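Local coordinates for protein myosin-I heavy chain (Dictyostelium discoideum, PDB 5EJY) that is an actin-based class VII motor with ATPase activity, involved in early phagocytosis and adhesion, seen here as its first MyTH4-FERM tail unit, at residues 8-11 / 12-16; 61-64 / 65-69; 312-315 / 316-320. All coordinates share one frame; numbering follows the deposited sequence. Where two conformers were deposited one is given.

Contact 1: residues 8-11 / 12-16; sequences DEEI and SLYSF
Glu10 and Tyr14 meet twice, once through the backbone of Glu10 and once through its carboxylate. The carbonyl oxygen of Glu10 accepts two weak bonds, from Leu13 N at 3.1 Å and from Tyr14 N at 3.4 Å, and both are bent, with N-H...O angles near 135°. The same oxygen lies in the plane of the Tyr14 ring at its edge, with CD2 of Tyr14 3.3 Å from Glu10 O, so two amides and an aromatic C-H converge on one acceptor. With CG of Tyr14 anti to its own carbonyl carbon (chi1 -67°), the ring runs alongside the Glu10 side chain, both pointing the same way, and the carboxylate stands 76° from the ring plane. A water links their ends: it sits 2.5 Å from Tyr14 OH and donates a weak bond to Glu10 OE2. The other carboxylate oxygen, OE1, takes the backbone N-H of Asn7, while Lys144 makes a long, weak ion pair with OE2.

These are irregular turns in the N-terminal segment leading into helix 16-23, where Ser15 holds the N-cap position and phi/psi at 8-11 is helical without the regular bonding. Asp8 O accepts Ile11 N at 3.2 Å and also a proton from a second water. That water lies 2.9 Å from Ser12 OG, and it thereby bridges Asp8 O and Ser12 OG. The turns rest on helix 143-155 of the MyTH4 region: Asp8 OD1 forms a salt bridge with Lys151 and a hydrogen bond with Gln155, Ile11 lies on Lys151, Thr152 and Gln155, and Tyr14 meets Tyr145 edge-to-face.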
# COMPACT_ATOMS: atom_id res chain seq x y z
N ASP A 8 -27.83 4.13 18.88
CA ASP A 8 -28.53 3.10 19.64
C ASP A 8 -30.05 3.29 19.54
O ASP A 8 -30.81 2.33 19.53
CB ASP A 8 -28.10 3.09 21.12
CG ASP A 8 -26.76 2.39 21.35
OD1 ASP A 8 -26.34 1.57 20.50
OD2 ASP A 8 -26.13 2.66 22.39
N GLU A 9 -30.47 4.55 19.46
CA GLU A 9 -31.89 4.88 19.52
C GLU A 9 -32.61 4.57 18.21
O GLU A 9 -33.84 4.55 18.16
CB GLU A 9 -32.07 6.36 19.86
CG GLU A 9 -31.45 7.29 18.84
CD GLU A 9 -31.81 8.74 19.07
OE1 GLU A 9 -32.53 9.02 20.05
OE2 GLU A 9 -31.37 9.59 18.27
N GLU A 10 -31.84 4.35 17.15
CA GLU A 10 -32.40 4.05 15.84
C GLU A 10 -32.40 2.56 15.58
O GLU A 10 -32.93 2.11 14.57
CB GLU A 10 -31.57 4.70 14.73
CG GLU A 10 -31.52 6.21 14.72
CD GLU A 10 -30.63 6.71 13.59
OE1 GLU A 10 -29.40 6.82 13.80
OE2 GLU A 10 -31.16 6.94 12.47
N ILE A 11 -31.79 1.80 16.48
CA ILE A 11 -31.73 0.35 16.32
C ILE A 11 -33.12 -0.25 16.19
O ILE A 11 -33.34 -1.18 15.42
CB ILE A 11 -31.04 -0.32 17.53
CG1 ILE A 11 -29.55 -0.02 17.53
CG2 ILE A 11 -31.27 -1.81 17.49
CD1 ILE A 11 -28.86 -0.50 18.79
N SER A 12 -34.07 0.28 16.97
CA SER A 12 -35.42 -0.27 16.99
C SER A 12 -36.22 0.13 15.75
O SER A 12 -37.18 -0.54 15.40
CB SER A 12 -36.16 0.14 18.28
OG SER A 12 -36.25 1.55 18.41
N LEU A 13 -35.81 1.19 15.08
CA LEU A 13 -36.49 1.66 13.87
C LEU A 13 -36.16 0.85 12.62
O LEU A 13 -36.95 0.80 11.67
CB LEU A 13 -36.18 3.13 13.63
CG LEU A 13 -36.89 4.07 14.61
CD1 LEU A 13 -36.29 5.48 14.54
CD2 LEU A 13 -38.39 4.09 14.30
N TYR A 14 -34.99 0.22 12.61
CA TYR A 14 -34.54 -0.51 11.44
C TYR A 14 -34.50 -2.00 11.72
O TYR A 14 -33.49 -2.54 12.15
CB TYR A 14 -33.18 0.01 10.97
CG TYR A 14 -33.23 1.43 10.45
CD1 TYR A 14 -33.52 1.68 9.12
CD2 TYR A 14 -33.01 2.51 11.29
CE1 TYR A 14 -33.58 2.97 8.64
CE2 TYR A 14 -33.07 3.80 10.82
CZ TYR A 14 -33.36 4.02 9.49
OH TYR A 14 -33.42 5.30 9.00
N SER A 15 -35.62 -2.65 11.46
CA SER A 15 -35.74 -4.07 11.73
C SER A 15 -35.64 -4.85 10.43
O SER A 15 -36.39 -4.58 9.49
CB SER A 15 -37.08 -4.37 12.39
OG SER A 15 -37.29 -5.77 12.45
N PHE A 16 -34.73 -5.83 10.38
CA PHE A 16 -34.55 -6.63 9.17
C PHE A 16 -35.84 -7.33 8.76
O PHE A 16 -36.03 -7.64 7.59
CB PHE A 16 -33.44 -7.67 9.35
CG PHE A 16 -33.05 -8.37 8.07
CD1 PHE A 16 -32.44 -7.67 7.04
CD2 PHE A 16 -33.30 -9.72 7.90
CE1 PHE A 16 -32.09 -8.30 5.86
CE2 PHE A 16 -32.95 -10.37 6.73
CZ PHE A 16 -32.34 -9.65 5.70
O HOH W 1 -33.69 1.63 19.68
O HOH W 2 -33.64 7.46 10.30

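Contact 2: residues 61-64 / 65-69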
# COMPACT_ATOMS: atom_id res chain seq x y z
N GLU A 61 -25.36 -19.68 -6.31
CA GLU A 61 -24.03 -20.27 -6.14
C GLU A 61 -23.34 -19.74 -4.88
O GLU A 61 -22.65 -20.47 -4.17
CB GLU A 61 -23.15 -19.99 -7.36
CG GLU A 61 -23.63 -20.63 -8.64
CD GLU A 61 -22.80 -20.21 -9.85
OE1 GLU A 61 -22.00 -19.25 -9.74
OE2 GLU A 61 -22.94 -20.86 -10.91
N ILE A 62 -23.50 -18.44 -4.64
CA ILE A 62 -22.92 -17.82 -3.45
C ILE A 62 -23.43 -18.53 -2.20
O ILE A 62 -22.68 -18.82 -1.27
CB ILE A 62 -23.22 -16.31 -3.42
CG1 ILE A 62 -22.31 -15.57 -4.41
CG2 ILE A 62 -23.09 -15.76 -1.97
CD1 ILE A 62 -22.68 -14.12 -4.70
N PHE A 63 -24.73 -18.81 -2.17
CA PHE A 63 -25.30 -19.48 -1.01
C PHE A 63 -24.67 -20.84 -0.80
O PHE A 63 -24.34 -21.22 0.32
CB PHE A 63 -26.82 -19.58 -1.09
CG PHE A 63 -27.45 -19.98 0.22
CD1 PHE A 63 -27.68 -19.04 1.21
CD2 PHE A 63 -27.77 -21.30 0.48
CE1 PHE A 63 -28.26 -19.41 2.43
CE2 PHE A 63 -28.35 -21.68 1.69
CZ PHE A 63 -28.58 -20.73 2.66
N SER A 64 -24.48 -21.59 -1.88
CA SER A 64 -23.75 -22.85 -1.78
C SER A 64 -22.34 -22.67 -1.21
O SER A 64 -21.88 -23.50 -0.43
CB SER A 64 -23.70 -23.56 -3.14
OG SER A 64 -25.01 -23.75 -3.65
N LYS A 65 -21.67 -21.59 -1.60
CA LYS A 65 -20.34 -21.31 -1.05
C LYS A 65 -20.39 -20.98 0.45
O LYS A 65 -19.52 -21.39 1.21
CB LYS A 65 -19.64 -20.17 -1.80
CG LYS A 65 -19.50 -20.36 -3.30
CD LYS A 65 -18.70 -21.60 -3.66
CE LYS A 65 -18.46 -21.64 -5.17
NZ LYS A 65 -18.00 -22.97 -5.65
N VAL A 66 -21.41 -20.23 0.85
CA VAL A 66 -21.65 -19.96 2.27
C VAL A 66 -21.81 -21.27 3.05
O VAL A 66 -21.12 -21.52 4.04
CB VAL A 66 -22.90 -19.07 2.48
CG1 VAL A 66 -23.25 -18.95 3.97
CG2 VAL A 66 -22.71 -17.68 1.85
N LEU A 67 -22.71 -22.12 2.58
CA LEU A 67 -22.91 -23.42 3.22
C LEU A 67 -21.61 -24.20 3.29
O LEU A 67 -21.28 -24.80 4.32
CB LEU A 67 -23.96 -24.24 2.45
CG LEU A 67 -25.39 -23.71 2.56
CD1 LEU A 67 -26.33 -24.53 1.68
CD2 LEU A 67 -25.83 -23.73 4.00
N HIS A 68 -20.86 -24.19 2.19
CA HIS A 68 -19.58 -24.90 2.14
C HIS A 68 -18.60 -24.41 3.20
O HIS A 68 -17.92 -25.21 3.85
CB HIS A 68 -18.95 -24.80 0.76
CG HIS A 68 -17.77 -25.68 0.57
ND1 HIS A 68 -16.48 -25.28 0.86
CD2 HIS A 68 -17.67 -26.96 0.14
CE1 HIS A 68 -15.64 -26.26 0.61
NE2 HIS A 68 -16.34 -27.30 0.17
N TYR A 69 -18.50 -23.09 3.37
CA TYR A 69 -17.57 -22.54 4.36
C TYR A 69 -18.06 -22.85 5.77
O TYR A 69 -17.26 -23.20 6.65
CB TYR A 69 -17.40 -21.02 4.20
CG TYR A 69 -16.45 -20.42 5.22
CD1 TYR A 69 -16.93 -19.86 6.40
CD2 TYR A 69 -15.08 -20.41 5.01
CE1 TYR A 69 -16.06 -19.31 7.34
CE2 TYR A 69 -14.21 -19.87 5.94
CZ TYR A 69 -14.70 -19.32 7.10
OH TYR A 69 -13.83 -18.79 8.02
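Phe63 and Leu67, one turn apart on helix 53-70, make the closest apolar contact between 61-64 and 65-69. The Leu67 methyl CD1 lies 3.5 Å from CE2 of the Phe63 ring, and the two side chains cross at a slant. The ring is brought there by a first torsion of -167°, which sets CG anti to the backbone N and leans the ring along the helix toward its C-terminal end. Ile62 and Val66 repeat the i to i+4 pairing more loosely, CG2 to CG2 at 4.3 Å.

The backbone supplies four regular alpha-helical hydrogen bonds, of which Leu67 N to Phe63 O is the straightest (2.9 Å, 174°). This helix belongs to the all-helical MyTH4 domain. Its apolar side chains are covered largely by neighbouring helices and, at Phe63, also by the loop residues Gln39 and Ile43: Phe63 and Leu67 lie on Gln112 of helix 102-112, and Val66 lies on Ile91 and Leu128.

Charged groups turn elsewhere. Glu61 OE2 forms its salt bridge with Lys57, whereas Lys65 NZ remains 6.8 Å from Glu61 OE1. Lys65, bent at chi2, passes its CG 3.3 Å from Glu61 O before its ammonium makes a cation-pi contact with Phe90 and a hydrogen bond to a bound polyethylene glycol, probably from the crystallisation liquor.

Contact 3: residues 312-315 / 316-320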
# COMPACT_ATOMS: atom_id res chain seq x y z
N GLU A 312 19.09 11.24 8.27
CA GLU A 312 19.87 9.99 8.19
C GLU A 312 19.21 8.95 7.30
O GLU A 312 19.89 8.28 6.50
CB GLU A 312 20.11 9.40 9.59
CG GLU A 312 20.84 10.33 10.54
CD GLU A 312 22.31 10.53 10.17
OE1 GLU A 312 22.89 9.67 9.48
OE2 GLU A 312 22.87 11.57 10.57
N PHE A 313 17.89 8.77 7.42
CA PHE A 313 17.19 7.87 6.52
C PHE A 313 17.44 8.36 5.08
O PHE A 313 17.76 7.57 4.18
CB PHE A 313 15.68 7.84 6.80
CG PHE A 313 15.26 6.87 7.90
CD1 PHE A 313 15.91 5.66 8.06
CD2 PHE A 313 14.19 7.16 8.74
CE1 PHE A 313 15.51 4.76 9.07
CE2 PHE A 313 13.78 6.28 9.73
CZ PHE A 313 14.45 5.08 9.90
N TYR A 314 17.31 9.66 4.88
CA TYR A 314 17.48 10.19 3.53
C TYR A 314 18.89 9.98 2.94
O TYR A 314 19.02 9.64 1.77
CB TYR A 314 17.07 11.67 3.44
CG TYR A 314 17.40 12.24 2.08
CD1 TYR A 314 16.85 11.68 0.92
CD2 TYR A 314 18.29 13.30 1.93
CE1 TYR A 314 17.17 12.18 -0.35
CE2 TYR A 314 18.60 13.81 0.66
CZ TYR A 314 18.04 13.25 -0.46
OH TYR A 314 18.35 13.76 -1.72
N TYR A 315 19.94 10.19 3.73
CA TYR A 315 21.30 9.99 3.23
C TYR A 315 21.48 8.58 2.68
O TYR A 315 22.15 8.39 1.67
CB TYR A 315 22.37 10.25 4.30
CG TYR A 315 22.33 11.63 4.90
CD1 TYR A 315 21.92 12.73 4.16
CD2 TYR A 315 22.70 11.83 6.23
CE1 TYR A 315 21.88 13.99 4.73
CE2 TYR A 315 22.68 13.09 6.80
CZ TYR A 315 22.26 14.16 6.05
OH TYR A 315 22.23 15.41 6.62
N HIS A 316 20.91 7.59 3.35
CA HIS A 316 21.00 6.21 2.86
C HIS A 316 20.32 6.07 1.51
O HIS A 316 20.82 5.38 0.62
CB HIS A 316 20.36 5.23 3.84
CG HIS A 316 21.09 5.12 5.14
ND1 HIS A 316 20.67 5.77 6.28
CD2 HIS A 316 22.20 4.43 5.49
CE1 HIS A 316 21.50 5.49 7.27
NE2 HIS A 316 22.43 4.68 6.82
N GLN A 317 19.17 6.72 1.38
CA GLN A 317 18.39 6.70 0.14
C GLN A 317 19.16 7.36 -1.01
O GLN A 317 19.26 6.80 -2.10
CB GLN A 317 17.07 7.43 0.37
CG GLN A 317 16.29 7.80 -0.88
CD GLN A 317 14.96 8.46 -0.54
OE1 GLN A 317 14.37 8.17 0.50
NE2 GLN A 317 14.51 9.38 -1.38
N LEU A 318 19.67 8.56 -0.77
CA LEU A 318 20.42 9.30 -1.78
C LEU A 318 21.68 8.56 -2.20
O LEU A 318 21.99 8.47 -3.39
CB LEU A 318 20.77 10.69 -1.27
CG LEU A 318 21.56 11.61 -2.20
CD1 LEU A 318 20.89 11.76 -3.57
CD2 LEU A 318 21.70 12.95 -1.52
N PHE A 319 22.42 8.04 -1.23
CA PHE A 319 23.60 7.24 -1.52
C PHE A 319 23.24 6.10 -2.46
O PHE A 319 23.91 5.88 -3.47
CB PHE A 319 24.17 6.65 -0.22
CG PHE A 319 25.40 5.81 -0.41
CD1 PHE A 319 26.66 6.32 -0.10
CD2 PHE A 319 25.30 4.51 -0.88
CE1 PHE A 319 27.79 5.54 -0.26
CE2 PHE A 319 26.43 3.72 -1.05
CZ PHE A 319 27.68 4.24 -0.74
N ASN A 320 22.17 5.38 -2.13
CA ASN A 320 21.74 4.27 -2.97
C ASN A 320 21.29 4.71 -4.36
O ASN A 320 21.55 4.03 -5.35
CB ASN A 320 20.64 3.46 -2.29
CG ASN A 320 21.14 2.74 -1.06
OD1 ASN A 320 22.32 2.38 -0.98
ND2 ASN A 320 20.25 2.50 -0.09
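Glu312 meets His316 through its carbonyl oxygen, which lies 2.6 Å from His316 ND1. This bond is weak and bent (126°), and the oxygen also accepts a long, weak bond from the backbone N of His316. With CG anti to its carbonyl carbon (chi1 -67°), the imidazole folds back along the helix to reach that carbonyl. Phe313 follows with a regular bond from Gln317 N to Phe313 O at 3.2 Å.

Tyr314 carries the main side-chain contact. CB of Leu318 lies over one ring face in a CH-pi contact, 4.2 Å from the centroid, while the methyl CD2 of Leu318 comes 3.5 Å from Tyr314 OH. Gln317 NE2 stands at the ring edge, 4.0 Å from Tyr314 CE1, its amide nearly perpendicular to the ring (84°). The carbonyl oxygen of Tyr314 accepts Leu318 N at 2.8 Å in a nearly straight bond. Tyr314 OH bonds Asn408 N, and Gln317 OE1 bonds Lys291 N. Replacing Tyr314 with alanine would probably uncover Leu318 and deprive Asn408 N of its acceptor.

Tyr315 O accepts Phe319 N at 2.9 Å. Through Tyr315, which lies on Val398 and Glu402, helix 304-322 packs on helix 390-402 within the helical central (F2) lobe of the FERM domain.

How the contacts relate
Contact 3 is the most buried of the three, contact 2 is partly buried, and contact 1 lies at the surface. No two share a helix: contact 1 precedes helix 16-23, contact 2 lies on helix 53-70 of the MyTH4 region, and contact 3 on helix 304-322 of the FERM region. Contacts 1 and 2 are on the same side of the chain's centre, their nearest atoms about 11 Å apart, whereas the centre of contact 3 is about 51 Å from that of contact 2. Chemistry follows place: waters and weak, bent bonds serve the turns of 8-16, while in the two helices regular backbone bonds prevail, joined by apolar and aromatic contacts, though contact 3 includes a weak imidazole bond and has the polar ends of buried Tyr314 and Gln317 bonded to neighbouring elements.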